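Local coordinates for protein glycosyl hydrolase (Rhizobium leguminosarum bv. trifolii, PDB 5NDX) that probably hydrolyses O-glycosidic bonds as a family 39 glycoside hydrolase, a bacterial iduronidase orthologous to human alpha-L-iduronidase, at residues A[60-63]-A[64-67]; A[75-78]-A[79-82]. The protein carries 2 engineered substitutions. One frame throughout, in Å; residues are numbered along the deposited sequence.

Interaction 1 (A[60-63]-A[64-67]). Unlike the reference sequence in segment 64-67: Leu-65 (reference Val).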
loop_
_atom_site.group_PDB
_atom_site.type_symbol
_atom_site.label_atom_id
_atom_site.label_comp_id
_atom_site.label_asym_id
_atom_site.label_seq_id
_atom_site.Cartn_x
_atom_site.Cartn_y
_atom_site.Cartn_z
ATOM N N TYR A 60 -8.892 -15.662 3.153
ATOM C CA TYR A 60 -8.873 -17.117 3.441
ATOM C C TYR A 60 -7.682 -17.557 4.286
ATOM O O TYR A 60 -7.132 -18.635 4.077
ATOM C CB TYR A 60 -8.898 -17.918 2.131
ATOM C CG TYR A 60 -10.089 -17.635 1.249
ATOM C CD1 TYR A 60 -11.364 -18.035 1.657
ATOM C CD2 TYR A 60 -9.955 -17.036 0.001
ATOM C CE1 TYR A 60 -12.482 -17.839 0.862
ATOM C CE2 TYR A 60 -11.073 -16.822 -0.815
ATOM C CZ TYR A 60 -12.335 -17.229 -0.362
ATOM O OH TYR A 60 -13.475 -17.039 -1.088
ATOM N N LEU A 61 -7.293 -16.747 5.276
ATOM C CA LEU A 61 -6.259 -17.183 6.203
ATOM C C LEU A 61 -6.616 -18.544 6.856
ATOM O O LEU A 61 -5.742 -19.380 7.011
ATOM C CB LEU A 61 -5.969 -16.115 7.268
ATOM C CG LEU A 61 -5.119 -14.951 6.721
ATOM C CD1 LEU A 61 -5.217 -13.776 7.667
ATOM C CD2 LEU A 61 -3.686 -15.391 6.494
ATOM N N TYR A 62 -7.883 -18.775 7.187
ATOM C CA TYR A 62 -8.250 -20.060 7.841
ATOM C C TYR A 62 -8.226 -21.304 6.917
ATOM O O TYR A 62 -8.180 -22.424 7.429
ATOM C CB TYR A 62 -9.594 -19.941 8.552
ATOM C CG TYR A 62 -9.583 -19.167 9.873
ATOM C CD1 TYR A 62 -8.508 -19.250 10.761
ATOM C CD2 TYR A 62 -10.667 -18.359 10.236
ATOM C CE1 TYR A 62 -8.515 -18.598 11.996
ATOM C CE2 TYR A 62 -10.684 -17.681 11.456
ATOM C CZ TYR A 62 -9.602 -17.816 12.341
ATOM O OH TYR A 62 -9.599 -17.215 13.578
ATOM N N ASN A 63 -8.181 -21.132 5.588
ATOM C CA ASN A 63 -7.887 -22.273 4.688
ATOM C C ASN A 63 -6.486 -22.793 4.872
ATOM O O ASN A 63 -6.204 -23.867 4.425
ATOM C CB ASN A 63 -8.100 -21.935 3.206
ATOM C CG ASN A 63 -9.571 -21.769 2.854
ATOM O OD1 ASN A 63 -10.462 -22.073 3.642
ATOM N ND2 ASN A 63 -9.821 -21.275 1.674
ATOM N N LEU A 64 -5.606 -22.027 5.511
ATOM C CA LEU A 64 -4.292 -22.517 5.869
ATOM C C LEU A 64 -4.328 -23.536 7.028
ATOM O O LEU A 64 -3.364 -24.259 7.218
ATOM C CB LEU A 64 -3.356 -21.356 6.254
ATOM C CG LEU A 64 -3.051 -20.371 5.109
ATOM C CD1 LEU A 64 -2.107 -19.268 5.546
ATOM C CD2 LEU A 64 -2.537 -21.092 3.849
ATOM N N LEU A 65 -5.404 -23.560 7.804
ATOM C CA LEU A 65 -5.531 -24.514 8.901
ATOM C C LEU A 65 -6.096 -25.828 8.386
ATOM O O LEU A 65 -6.765 -25.868 7.374
ATOM C CB LEU A 65 -6.460 -23.961 9.977
ATOM C CG LEU A 65 -6.018 -22.721 10.760
ATOM C CD1 LEU A 65 -6.991 -22.496 11.886
ATOM C CD2 LEU A 65 -4.607 -22.852 11.281
ATOM N N SER A 66 -5.833 -26.901 9.106
ATOM C CA SER A 66 -6.569 -28.153 8.870
ATOM C C SER A 66 -6.879 -28.809 10.218
ATOM O O SER A 66 -6.186 -28.555 11.220
ATOM C CB SER A 66 -5.804 -29.080 7.903
ATOM O OG SER A 66 -4.537 -29.337 8.448
ATOM N N ALA A 67 -7.982 -29.559 10.251
ATOM C CA ALA A 67 -8.414 -30.281 11.467
ATOM C C ALA A 67 -7.397 -31.346 11.758
ATOM O O ALA A 67 -7.088 -32.143 10.880
ATOM C CB ALA A 67 -9.763 -30.948 11.269
#

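Interaction 2 (A[75-78]-A[79-82])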
loop_
_atom_site.group_PDB
_atom_site.type_symbol
_atom_site.label_atom_id
_atom_site.label_comp_id
_atom_site.label_asym_id
_atom_site.label_seq_id
_atom_site.Cartn_x
_atom_site.Cartn_y
_atom_site.Cartn_z
ATOM N N TRP A 75 -1.734 -25.735 12.931
ATOM C CA TRP A 75 -1.512 -24.298 12.753
ATOM C C TRP A 75 -0.256 -23.960 11.932
ATOM O O TRP A 75 0.064 -22.769 11.768
ATOM C CB TRP A 75 -1.371 -23.585 14.124
ATOM C CG TRP A 75 -2.564 -23.691 14.949
ATOM C CD1 TRP A 75 -2.877 -24.746 15.784
ATOM C CD2 TRP A 75 -3.655 -22.762 15.058
ATOM N NE1 TRP A 75 -4.071 -24.511 16.405
ATOM C CE2 TRP A 75 -4.580 -23.314 15.978
ATOM C CE3 TRP A 75 -3.957 -21.537 14.460
ATOM C CZ2 TRP A 75 -5.781 -22.674 16.317
ATOM C CZ3 TRP A 75 -5.148 -20.894 14.804
ATOM C CH2 TRP A 75 -6.046 -21.464 15.739
ATOM N N SER A 76 0.495 -24.960 11.472
ATOM C CA SER A 76 1.848 -24.694 11.010
ATOM C C SER A 76 1.911 -23.805 9.745
ATOM O O SER A 76 2.846 -23.036 9.635
ATOM C CB SER A 76 2.619 -25.998 10.809
ATOM O OG SER A 76 1.978 -26.761 9.823
ATOM N N LEU A 77 0.949 -23.902 8.822
ATOM C CA LEU A 77 0.913 -23.025 7.651
ATOM C C LEU A 77 0.517 -21.592 8.002
ATOM O O LEU A 77 1.119 -20.641 7.477
ATOM C CB LEU A 77 0.020 -23.573 6.521
ATOM C CG LEU A 77 0.452 -24.953 5.980
ATOM C CD1 LEU A 77 -0.455 -25.391 4.804
ATOM C CD2 LEU A 77 1.930 -24.974 5.559
ATOM N N LEU A 78 -0.457 -21.444 8.905
ATOM C CA LEU A 78 -0.863 -20.134 9.373
ATOM C C LEU A 78 0.266 -19.440 10.120
ATOM O O LEU A 78 0.481 -18.241 9.932
ATOM C CB LEU A 78 -2.183 -20.174 10.182
ATOM C CG LEU A 78 -2.809 -18.819 10.543
ATOM C CD1 LEU A 78 -3.081 -17.921 9.318
ATOM C CD2 LEU A 78 -4.093 -18.985 11.329
ATOM N N ASP A 79 1.011 -20.188 10.927
ATOM C CA ASP A 79 2.196 -19.674 11.596
ATOM C C ASP A 79 3.226 -19.094 10.614
ATOM O O ASP A 79 3.768 -18.041 10.864
ATOM C CB ASP A 79 2.926 -20.760 12.395
ATOM C CG ASP A 79 2.146 -21.272 13.610
ATOM O OD1 ASP A 79 1.142 -20.658 14.053
ATOM O OD2 ASP A 79 2.595 -22.338 14.113
ATOM N N ARG A 80 3.518 -19.826 9.547
ATOM C CA ARG A 80 4.452 -19.361 8.548
ATOM C C ARG A 80 3.948 -18.098 7.855
ATOM O O ARG A 80 4.713 -17.201 7.622
ATOM C CB ARG A 80 4.738 -20.454 7.509
ATOM C CG ARG A 80 5.628 -21.555 8.111
ATOM C CD ARG A 80 5.721 -22.812 7.245
ATOM N NE ARG A 80 6.083 -22.507 5.845
ATOM C CZ ARG A 80 5.909 -23.326 4.790
ATOM N NH1 ARG A 80 5.367 -24.543 4.919
ATOM N NH2 ARG A 80 6.279 -22.925 3.581
ATOM N N ALA A 81 2.656 -18.042 7.583
ATOM C CA ALA A 81 2.052 -16.940 6.868
ATOM C C ALA A 81 2.059 -15.653 7.712
ATOM O O ALA A 81 2.440 -14.590 7.219
ATOM C CB ALA A 81 0.631 -17.291 6.469
ATOM N N LEU A 82 1.648 -15.758 8.970
ATOM C CA LEU A 82 1.717 -14.621 9.884
ATOM C C LEU A 82 3.140 -14.245 10.209
ATOM O O LEU A 82 3.439 -13.042 10.294
ATOM C CB LEU A 82 0.905 -14.842 11.143
ATOM C CG LEU A 82 -0.589 -15.076 10.863
ATOM C CD1 LEU A 82 -1.339 -15.393 12.139
ATOM C CD2 LEU A 82 -1.207 -13.870 10.164
#

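Interaction 1 (A[60-63]-A[64-67])
Leu-64 folds its side chain back over the carbonyl of Leu-61, three residues earlier in one tight turn of chain. CB of Leu-64 lies 3.2 Å from Leu-61 O, and CG follows at 3.4 Å from the same oxygen. Beyond the branch, CD1 of Leu-64 reaches the methyl CD2 of Leu-61 at 4.3 Å, a loose apolar contact between the ends of the two side chains. With CG anti to the carbonyl carbon and beside the backbone N (chi1 -64°), the side chain runs back past this oxygen, which also accepts the N-H of Leu-64 itself, from N to Leu-61 O at 3.0 Å. One residue on, the pattern repeats: N of Leu-65 bonds to Tyr-62 O at 3.0 Å, and CB of Leu-65 rests 3.4 Å from that oxygen.

Here the side chains run side by side and point the same way, so CD1 of Leu-65, a residue that differs from the reference sequence, meets CD1 of the Tyr-62 ring at 3.8 Å, obliquely to the ring. The buried Tyr-62 ring lies against helix 110-131, where Trp-116 meets it with planes at about 90° and Thr-123 hydrogen-bonds its hydroxyl. Asn-63 points away from residues 64-67, its OD1 taking the backbone N-H of Asn-99. Successive i to i+3 bonds, beginning with Asn-63 N to Tyr-60 O, define a short 3-10 turn. It lies in the loop that follows strand 55-58 of the eight-stranded parallel TIM barrel, on the way to helix 76-87, the kind of beta-alpha loop that rims the active-site end of such barrels.

Interaction 2 (A[75-78]-A[79-82])
Leu-78 and Leu-82 make the closely packed, buried side of this first part of helix 76-87. Their side chains cross at a slant: CG of Leu-78 lies 4.1 Å from CD1 of Leu-82, while CG of Leu-82 sits 3.5 Å over the carbonyl O of Leu-78. Leu-78 carries its CG anti to the backbone N (chi1 -171°), unlike Leu-82, and this brings its branch to the next turn. Beneath them the backbone is bonded i to i+4, from Asp-79 N to Trp-75 O at 2.9 Å through Leu-82 N to Leu-78 O.

The looser side is at Ser-76 and Arg-80, both exposed, with Leu-77 partly so. Leu-77 and Arg-80 run alongside each other; the aliphatic part of Arg-80 passes the carbonyl O of Ser-76 and bends at chi3 (51°), which leaves NH1 of Arg-80 3.5 Å from CD2 of Leu-77.

Asp-79 is buried and polar. Its CG stands 3.2 Å from Trp-75 O, with both carboxylate oxygens close to that carbonyl as acceptor beside acceptor. The group is held from helix 110-131 instead, by a salt bridge between OD2 and Arg-126 and a hydrogen bond between OD1 and Tyr-127 OH. Such partners, together with the position in the first turn of the helix, would favour the charged carboxylate and offset its crowding against the carbonyl.

Interaction 1 and interaction 2 follow one another along the chain, and their centres lie 9 Å apart. Toward the pocket, the side chain of Tyr-60 lies about 7 Å from a bound 4-methylumbelliferyl iduronide and from that of Gln-146, the changed residue at the predicted proton-donor position. Residues 75-82 lie away from the ligand pocket. The beta-alpha loop closes directly on the helix: CD2 of Leu-65 packs at 3.5 Å on CE3 of Trp-75, and CD1 of Leu-64 meets CB of Ala-81 at 3.5 Å. The two leucines thus join the 3-10 turn to helix 76-87, with helix 110-131 packing against both.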